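Uncharacterized protein (Helicobacter pylori, PDB 4O5J) is the sialic acid-binding adhesin SabA, an outer membrane protein that probably attaches the bacterium to sialylated host glycans through its extracellular domain. Local coordinates at residues 161-166 with 335-340; 195-200 with 251-256; 202-207 with 241-246. All coordinates share one frame; numbering follows the deposited sequence.

Contact 1 (161-166 with 335-340); sequences AAQTNS and NPYRQV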
loop_
_atom_site.group_PDB
_atom_site.type_symbol
_atom_site.label_atom_id
_atom_site.label_comp_id
_atom_site.label_asym_id
_atom_site.label_seq_id
_atom_site.Cartn_x
_atom_site.Cartn_y
_atom_site.Cartn_z
ATOM N N ALA A 161 17.448 -10.905 -4.211
ATOM C CA ALA A 161 17.329 -12.353 -3.978
ATOM C C ALA A 161 16.001 -12.715 -3.278
ATOM O O ALA A 161 15.411 -13.768 -3.548
ATOM C CB ALA A 161 18.530 -12.900 -3.169
ATOM N N ALA A 162 15.548 -11.854 -2.347
ATOM C CA ALA A 162 14.295 -12.117 -1.634
ATOM C C ALA A 162 13.133 -12.180 -2.624
ATOM O O ALA A 162 12.220 -12.981 -2.487
ATOM C CB ALA A 162 14.041 -11.048 -0.589
ATOM N N GLN A 163 13.173 -11.306 -3.632
ATOM C CA GLN A 163 12.055 -11.225 -4.566
ATOM C C GLN A 163 12.052 -12.342 -5.608
ATOM O O GLN A 163 11.010 -12.928 -5.913
ATOM C CB GLN A 163 12.059 -9.847 -5.293
ATOM C CG GLN A 163 10.984 -9.800 -6.374
ATOM C CD GLN A 163 10.969 -8.466 -7.073
ATOM O OE1 GLN A 163 12.004 -7.980 -7.557
ATOM N NE2 GLN A 163 9.790 -7.846 -7.124
ATOM N N THR A 164 13.217 -12.635 -6.155
ATOM C CA THR A 164 13.311 -13.503 -7.316
ATOM C C THR A 164 14.361 -14.582 -7.077
ATOM O O THR A 164 15.494 -14.288 -6.667
ATOM C CB THR A 164 13.699 -12.675 -8.559
ATOM O OG1 THR A 164 12.684 -11.689 -8.788
ATOM C CG2 THR A 164 13.825 -13.541 -9.816
ATOM N N ASN A 165 13.971 -15.834 -7.291
ATOM C CA ASN A 165 14.914 -16.930 -7.219
ATOM C C ASN A 165 15.823 -16.912 -8.449
ATOM O O ASN A 165 15.382 -17.159 -9.558
ATOM C CB ASN A 165 14.166 -18.227 -7.136
ATOM C CG ASN A 165 15.071 -19.411 -7.013
ATOM O OD1 ASN A 165 15.782 -19.782 -7.958
ATOM N ND2 ASN A 165 15.063 -20.029 -5.830
ATOM N N SER A 166 17.098 -16.600 -8.248
ATOM C CA SER A 166 18.039 -16.506 -9.347
ATOM C C SER A 166 18.087 -17.811 -10.119
ATOM O O SER A 166 18.133 -17.784 -11.347
ATOM C CB SER A 166 19.438 -16.223 -8.836
ATOM O OG SER A 166 19.902 -17.360 -8.134
ATOM N N ASN A 335 21.953 -8.120 -17.806
ATOM C CA ASN A 335 21.001 -8.585 -16.780
ATOM C C ASN A 335 20.403 -7.403 -16.007
ATOM O O ASN A 335 20.474 -7.396 -14.782
ATOM C CB ASN A 335 21.700 -9.539 -15.802
ATOM C CG ASN A 335 22.958 -8.908 -15.197
ATOM O OD1 ASN A 335 23.574 -7.999 -15.800
ATOM N ND2 ASN A 335 23.331 -9.354 -13.997
ATOM N N PRO A 336 19.826 -6.393 -16.710
ATOM C CA PRO A 336 19.281 -5.223 -15.985
ATOM C C PRO A 336 18.069 -5.653 -15.162
ATOM O O PRO A 336 17.588 -6.785 -15.361
ATOM C CB PRO A 336 18.838 -4.272 -17.112
ATOM C CG PRO A 336 18.543 -5.198 -18.282
ATOM C CD PRO A 336 19.570 -6.311 -18.162
ATOM N N TYR A 337 17.571 -4.798 -14.253
ATOM C CA TYR A 337 16.361 -5.135 -13.494
ATOM C C TYR A 337 15.044 -5.041 -14.325
ATOM O O TYR A 337 14.406 -3.988 -14.344
ATOM C CB TYR A 337 16.295 -4.328 -12.184
ATOM C CG TYR A 337 15.136 -4.673 -11.345
ATOM C CD1 TYR A 337 15.093 -5.931 -10.713
ATOM C CD2 TYR A 337 14.053 -3.749 -11.165
ATOM C CE1 TYR A 337 13.992 -6.264 -9.928
ATOM C CE2 TYR A 337 12.935 -4.080 -10.349
ATOM C CZ TYR A 337 12.921 -5.355 -9.738
ATOM O OH TYR A 337 11.864 -5.793 -8.893
ATOM N N ARG A 338 14.671 -6.149 -14.996
ATOM C CA ARG A 338 13.534 -6.196 -15.941
ATOM C C ARG A 338 12.162 -6.276 -15.272
ATOM O O ARG A 338 11.151 -5.924 -15.906
ATOM C CB ARG A 338 13.704 -7.312 -16.967
ATOM C CG ARG A 338 14.773 -6.955 -18.011
ATOM C CD ARG A 338 14.858 -7.923 -19.179
ATOM N NE ARG A 338 13.598 -7.993 -19.916
ATOM C CZ ARG A 338 13.245 -7.195 -20.929
ATOM N NH1 ARG A 338 14.056 -6.213 -21.348
ATOM N NH2 ARG A 338 12.063 -7.387 -21.526
ATOM N N GLN A 339 12.133 -6.700 -13.994
ATOM C CA GLN A 339 10.896 -6.874 -13.227
ATOM C C GLN A 339 10.039 -5.597 -13.295
ATOM O O GLN A 339 8.807 -5.654 -13.230
ATOM C CB GLN A 339 11.194 -7.273 -11.737
ATOM C CG GLN A 339 11.571 -8.700 -11.581
ATOM C CD GLN A 339 10.391 -9.527 -11.983
ATOM O OE1 GLN A 339 9.307 -9.353 -11.440
ATOM N NE2 GLN A 339 10.567 -10.393 -12.968
ATOM N N VAL A 340 10.707 -4.453 -13.440
ATOM C CA VAL A 340 10.074 -3.153 -13.449
ATOM C C VAL A 340 9.037 -3.049 -14.621
ATOM O O VAL A 340 8.230 -2.113 -14.678
ATOM C CB VAL A 340 11.170 -2.031 -13.437
ATOM C CG1 VAL A 340 11.427 -1.477 -14.830
ATOM C CG2 VAL A 340 10.795 -0.927 -12.469
#
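Tyr-337 sits at the centre of an inverse gamma turn and reaches Gln-163, in the last turn of helix 146-163. The contact ties this helix end to the loop that runs from helix 313-320 to helix 343-396. The tyrosine CG stands opposite the backbone N (chi1 -177°), which carries the ring across to the helix end. Tyr-337 OH donates a hydrogen bond to Gln-163 OE1 at 2.6 Å. The hydroxyl lies in the carbonyl plane on a lone pair, with a C=O...donor angle of 119°. Amide and ring are nearly coplanar, their planes 16° apart, although the two side chains run roughly perpendicular. The glutamine chain is extended and brings its amide to the ring edge. At the nitrogen of that amide, NE2 is hydrogen-bonded to Thr-92 OG1 and Gln-88 OE1 of helix 82-101. The buried amide is thus held at both its oxygen and its nitrogen, which fixes its rotation. Two residues on, Gln-339 N lies 4.3 Å above one face of the Tyr-337 ring, over its centre. Gln-339 CB points toward the helix end, and the chain then turns at chi2. Gln-339 CG is 4.1 Å from Gln-163 OE1. The same methylene carbon faces Thr-164, the first residue to leave the helical path, with Gln-339 CG 4.2 Å from Thr-164 OG1.

Contact 2 (195-200 with 251-256); sequences NALNLA and PILQQA
The side chains of Leu-197 and Gln-254 run alongside each other, pointing opposite ways, between two antiparallel helices. The helix segments lie 10.2 Å apart at closest approach and cross at -160°. This is one of the antiparallel helix pairs of a mostly helical adhesion domain, consistent with a tetratricopeptide-repeat-like fold. Leu-197 CB points toward the partner helix, and the two methyl groups reach different partners. On one side, Leu-197 CB and CD1 both lie 3.9 Å from Gln-254 CG, so the glutamine methylene rests against the flank of the leucine. Leu-197 CD1 also comes within 4.1 Å of the backbone atom Gln-254 N. The aliphatic part of Gln-254 therefore does the packing here, its chain extended along the flank of Leu-197. The second methyl, Leu-197 CD2, meets Leu-253 CD2 at 4.2 Å. These two leucines meet nearly at right angles and touch through single methyl groups. No hydrogen bond links the segments. Pro-251 has no N-H to donate to the preceding turn, and the second helix kinks there. Around the contact, Leu-253 also packs on Ala-86, Val-87 and Val-90 of helix 82-101 and on Ile-304 of helix 281-309. On the first helix, Ala-196 touches Ile-91 of helix 82-101, while Leu-199 leans on Leu-155 of helix 146-163.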
loop_
_atom_site.group_PDB
_atom_site.type_symbol
_atom_site.label_atom_id
_atom_site.label_comp_id
_atom_site.label_asym_id
_atom_site.label_seq_id
_atom_site.Cartn_x
_atom_site.Cartn_y
_atom_site.Cartn_z
ATOM N N ASN A 195 10.512 -10.113 5.580
ATOM C CA ASN A 195 11.976 -10.049 5.355
ATOM C C ASN A 195 12.253 -9.073 4.198
ATOM O O ASN A 195 13.120 -8.226 4.288
ATOM C CB ASN A 195 12.480 -11.450 4.987
ATOM C CG ASN A 195 13.921 -11.452 4.603
ATOM O OD1 ASN A 195 14.729 -10.963 5.366
ATOM N ND2 ASN A 195 14.255 -11.918 3.412
ATOM N N ALA A 196 11.475 -9.171 3.126
ATOM C CA ALA A 196 11.682 -8.275 1.968
ATOM C C ALA A 196 11.391 -6.808 2.377
ATOM O O ALA A 196 12.210 -5.911 2.083
ATOM C CB ALA A 196 10.810 -8.723 0.821
ATOM N N LEU A 197 10.275 -6.569 3.066
ATOM C CA LEU A 197 9.938 -5.206 3.499
ATOM C C LEU A 197 11.033 -4.645 4.397
ATOM O O LEU A 197 11.406 -3.470 4.302
ATOM C CB LEU A 197 8.589 -5.129 4.176
ATOM C CG LEU A 197 7.453 -5.419 3.185
ATOM C CD1 LEU A 197 6.148 -5.507 3.927
ATOM C CD2 LEU A 197 7.399 -4.330 2.106
ATOM N N ASN A 198 11.583 -5.504 5.280
ATOM C CA ASN A 198 12.636 -5.056 6.170
ATOM C C ASN A 198 13.932 -4.661 5.399
ATOM O O ASN A 198 14.570 -3.677 5.713
ATOM C CB ASN A 198 12.944 -6.189 7.179
ATOM C CG ASN A 198 14.104 -5.813 8.070
ATOM O OD1 ASN A 198 15.189 -6.274 7.883
ATOM N ND2 ASN A 198 13.885 -4.926 8.974
ATOM N N LEU A 199 14.303 -5.450 4.396
ATOM C CA LEU A 199 15.470 -5.125 3.612
ATOM C C LEU A 199 15.206 -3.802 2.846
ATOM O O LEU A 199 16.072 -2.918 2.788
ATOM C CB LEU A 199 15.800 -6.268 2.655
ATOM C CG LEU A 199 16.365 -7.529 3.316
ATOM C CD1 LEU A 199 16.345 -8.700 2.331
ATOM C CD2 LEU A 199 17.763 -7.289 3.849
ATOM N N ALA A 200 14.018 -3.678 2.264
ATOM C CA ALA A 200 13.614 -2.463 1.529
ATOM C C ALA A 200 13.707 -1.253 2.472
ATOM O O ALA A 200 14.317 -0.237 2.111
ATOM C CB ALA A 200 12.181 -2.582 1.000
ATOM N N PRO A 251 6.522 1.310 5.496
ATOM C CA PRO A 251 5.907 1.161 6.813
ATOM C C PRO A 251 4.408 0.967 6.713
ATOM O O PRO A 251 3.845 0.213 7.502
ATOM C CB PRO A 251 6.194 2.496 7.522
ATOM C CG PRO A 251 7.327 3.088 6.780
ATOM C CD PRO A 251 7.191 2.615 5.357
ATOM N N ILE A 252 3.769 1.614 5.738
ATOM C CA ILE A 252 2.325 1.430 5.552
ATOM C C ILE A 252 2.029 -0.029 5.214
ATOM O O ILE A 252 1.110 -0.645 5.771
ATOM C CB ILE A 252 1.754 2.336 4.435
ATOM C CG1 ILE A 252 1.788 3.788 4.878
ATOM C CG2 ILE A 252 0.340 1.942 4.081
ATOM C CD1 ILE A 252 1.414 4.790 3.735
ATOM N N LEU A 253 2.807 -0.585 4.288
ATOM C CA LEU A 253 2.626 -1.966 3.883
ATOM C C LEU A 253 2.956 -2.934 5.084
ATOM O O LEU A 253 2.226 -3.888 5.334
ATOM C CB LEU A 253 3.497 -2.240 2.692
ATOM C CG LEU A 253 3.076 -3.357 1.806
ATOM C CD1 LEU A 253 1.599 -3.426 1.605
ATOM C CD2 LEU A 253 3.748 -3.098 0.493
ATOM N N GLN A 254 4.013 -2.638 5.855
ATOM C CA GLN A 254 4.337 -3.436 7.054
ATOM C C GLN A 254 3.171 -3.442 7.986
ATOM O O GLN A 254 2.798 -4.493 8.539
ATOM C CB GLN A 254 5.567 -2.958 7.803
ATOM C CG GLN A 254 6.839 -3.133 6.999
ATOM C CD GLN A 254 8.051 -2.372 7.566
ATOM O OE1 GLN A 254 7.959 -1.154 7.837
ATOM N NE2 GLN A 254 9.197 -3.076 7.750
ATOM N N GLN A 255 2.533 -2.279 8.108
ATOM C CA GLN A 255 1.385 -2.156 8.976
ATOM C C GLN A 255 0.232 -3.020 8.428
ATOM O O GLN A 255 -0.422 -3.774 9.162
ATOM C CB GLN A 255 1.027 -0.691 9.100
ATOM C CG GLN A 255 0.051 -0.428 10.174
ATOM C CD GLN A 255 0.567 -0.909 11.466
ATOM O OE1 GLN A 255 1.771 -0.776 11.689
ATOM N NE2 GLN A 255 -0.316 -1.506 12.343
ATOM N N ALA A 256 0.035 -2.963 7.119
ATOM C CA ALA A 256 -1.013 -3.745 6.460
ATOM C C ALA A 256 -0.775 -5.271 6.643
ATOM O O ALA A 256 -1.716 -6.040 6.849
ATOM C CB ALA A 256 -1.045 -3.394 4.977
#

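Contact 3 (202-207 with 241-246); sequences QLMDLI and AVFNNI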
loop_
_atom_site.group_PDB
_atom_site.type_symbol
_atom_site.label_atom_id
_atom_site.label_comp_id
_atom_site.label_asym_id
_atom_site.label_seq_id
_atom_site.Cartn_x
_atom_site.Cartn_y
_atom_site.Cartn_z
ATOM N N GLN A 202 15.496 -0.836 5.152
ATOM C CA GLN A 202 16.861 -0.496 5.468
ATOM C C GLN A 202 17.557 0.227 4.306
ATOM O O GLN A 202 18.358 1.137 4.517
ATOM C CB GLN A 202 17.682 -1.772 5.798
ATOM C CG GLN A 202 17.223 -2.491 7.073
ATOM C CD GLN A 202 18.094 -3.725 7.324
ATOM O OE1 GLN A 202 19.323 -3.660 7.436
ATOM N NE2 GLN A 202 17.447 -4.854 7.350
ATOM N N LEU A 203 17.342 -0.272 3.099
ATOM C CA LEU A 203 17.929 0.336 1.918
ATOM C C LEU A 203 17.464 1.802 1.731
ATOM O O LEU A 203 18.302 2.747 1.655
ATOM C CB LEU A 203 17.647 -0.502 0.687
ATOM C CG LEU A 203 18.135 0.036 -0.649
ATOM C CD1 LEU A 203 19.648 0.343 -0.595
ATOM C CD2 LEU A 203 17.793 -0.927 -1.784
ATOM N N MET A 204 16.154 1.998 1.693
ATOM C CA MET A 204 15.600 3.363 1.549
ATOM C C MET A 204 16.053 4.251 2.699
ATOM O O MET A 204 16.377 5.435 2.486
ATOM C CB MET A 204 14.103 3.327 1.482
ATOM C CG MET A 204 13.565 2.545 0.294
ATOM S SD MET A 204 14.156 3.149 -1.324
ATOM C CE MET A 204 12.864 4.414 -1.668
ATOM N N ASP A 205 16.106 3.705 3.925
ATOM C CA ASP A 205 16.562 4.523 5.088
ATOM C C ASP A 205 18.008 4.957 4.880
ATOM O O ASP A 205 18.363 6.107 5.150
ATOM C CB ASP A 205 16.484 3.772 6.387
ATOM C CG ASP A 205 15.057 3.607 6.867
ATOM O OD1 ASP A 205 14.167 4.226 6.216
ATOM O OD2 ASP A 205 14.783 2.843 7.865
ATOM N N LEU A 206 18.841 4.034 4.412
ATOM C CA LEU A 206 20.242 4.316 4.241
ATOM C C LEU A 206 20.414 5.379 3.155
ATOM O O LEU A 206 21.215 6.324 3.297
ATOM C CB LEU A 206 21.013 3.036 3.887
ATOM C CG LEU A 206 22.528 3.197 3.764
ATOM C CD1 LEU A 206 23.075 3.921 5.007
ATOM C CD2 LEU A 206 23.185 1.853 3.598
ATOM N N ILE A 207 19.698 5.212 2.047
ATOM C CA ILE A 207 19.743 6.213 0.985
ATOM C C ILE A 207 19.311 7.607 1.482
ATOM O O ILE A 207 19.986 8.639 1.219
ATOM C CB ILE A 207 18.880 5.783 -0.212
ATOM C CG1 ILE A 207 19.486 4.497 -0.850
ATOM C CG2 ILE A 207 18.749 6.956 -1.259
ATOM C CD1 ILE A 207 18.681 3.897 -1.970
ATOM N N ALA A 241 9.844 13.241 -5.310
ATOM C CA ALA A 241 8.624 12.591 -4.864
ATOM C C ALA A 241 8.662 11.074 -5.120
ATOM O O ALA A 241 8.064 10.293 -4.373
ATOM C CB ALA A 241 7.358 13.248 -5.532
ATOM N N VAL A 242 9.320 10.659 -6.193
ATOM C CA VAL A 242 9.361 9.243 -6.521
ATOM C C VAL A 242 10.056 8.511 -5.370
ATOM O O VAL A 242 9.582 7.470 -4.929
ATOM C CB VAL A 242 10.054 8.948 -7.852
ATOM C CG1 VAL A 242 11.517 9.351 -7.832
ATOM C CG2 VAL A 242 9.898 7.463 -8.202
ATOM N N PHE A 243 11.145 9.081 -4.857
ATOM C CA PHE A 243 11.840 8.508 -3.729
ATOM C C PHE A 243 10.997 8.565 -2.446
ATOM O O PHE A 243 10.780 7.523 -1.784
ATOM C CB PHE A 243 13.166 9.166 -3.495
ATOM C CG PHE A 243 13.918 8.588 -2.280
ATOM C CD1 PHE A 243 14.620 7.391 -2.376
ATOM C CD2 PHE A 243 13.851 9.225 -1.027
ATOM C CE1 PHE A 243 15.268 6.865 -1.249
ATOM C CE2 PHE A 243 14.477 8.730 0.055
ATOM C CZ PHE A 243 15.203 7.546 -0.045
ATOM N N ASN A 244 10.533 9.748 -2.069
ATOM C CA ASN A 244 9.787 9.904 -0.857
ATOM C C ASN A 244 8.535 9.034 -0.830
ATOM O O ASN A 244 8.245 8.391 0.182
ATOM C CB ASN A 244 9.410 11.360 -0.648
ATOM C CG ASN A 244 10.634 12.249 -0.499
ATOM O OD1 ASN A 244 11.702 11.776 -0.069
ATOM N ND2 ASN A 244 10.522 13.496 -0.892
ATOM N N ASN A 245 7.770 9.044 -1.922
ATOM C CA ASN A 245 6.531 8.310 -1.946
ATOM C C ASN A 245 6.804 6.778 -1.791
ATOM O O ASN A 245 6.115 6.099 -1.052
ATOM C CB ASN A 245 5.768 8.572 -3.224
ATOM C CG ASN A 245 5.000 9.890 -3.165
ATOM O OD1 ASN A 245 5.225 10.720 -2.284
ATOM N ND2 ASN A 245 4.079 10.070 -4.113
ATOM N N ILE A 246 7.776 6.250 -2.516
ATOM C CA ILE A 246 8.109 4.847 -2.432
ATOM C C ILE A 246 8.557 4.527 -0.998
ATOM O O ILE A 246 8.109 3.548 -0.428
ATOM C CB ILE A 246 9.226 4.435 -3.422
ATOM C CG1 ILE A 246 8.724 4.519 -4.856
ATOM C CG2 ILE A 246 9.709 3.016 -3.100
ATOM C CD1 ILE A 246 9.796 4.175 -5.937
#
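The ring of Phe-243 fills the hollow between Met-204 and Ile-207, which lie one turn apart on helix 193-209. The two helix segments run roughly antiparallel, 11.1 Å apart at closest approach, with a crossing angle of -136°. At this spacing large side chains bridge the gap. With chi1 at 179°, the Phe-243 ring is swung over to the partner helix. Its leading edge goes deep: Phe-243 CZ is 3.5 Å from the backbone oxygen Met-204 O. On one side of the hollow, Ile-207 CG2 presses on Phe-243 CE1 at 3.5 Å. On the other is Met-204, whose chain bends at chi2 and again at chi3. This is a Met-aromatic contact of oblique type: Met-204 SD lies 4.9 Å from the ring centroid and 55° off the ring normal. The methyl group makes the closer approach, with Met-204 CE 3.5 Å from Phe-243 CE1.

The fit is reciprocal. Met-204 CE is itself a bump, and it enters the notch between Phe-243 and Ile-246, also one turn apart. There Met-204 CE meets Ile-246 CG2 at 3.7 Å. All four side chains are buried and apolar. The chain between the segments holds the short antiparallel pair 214-215 and 234-235. Helix 82-101 lines the contact: Phe-97 meets the Phe-243 ring, Tyr-101 touches Ile-207, and Ser-93 and Val-94 touch Ile-246. Leu-319 of helix 313-320 also packs on Ile-246.

How the contacts relate
Contacts 2 and 3 join the same two helices, 193-209 and 241-268, at centres 12 Å apart. Contact 3 lies nearer the chain connection between them and is nested inside the loop closed by contact 2. Contact 1 closes a longer loop that encloses both. It touches contact 2 through packing of Ala-162 CB on Asn-195 ND2 at 4.1 Å and on Ala-196 CB at 4.2 Å. Contacts 1 and 3 do not touch; their nearest atoms are about 8 Å apart. Helix 82-101 packs against all three. A glycerol, probably from crystallisation, lies about 5 Å from the Tyr-337 side chain in contact 1. It does not by itself identify a sialic acid site.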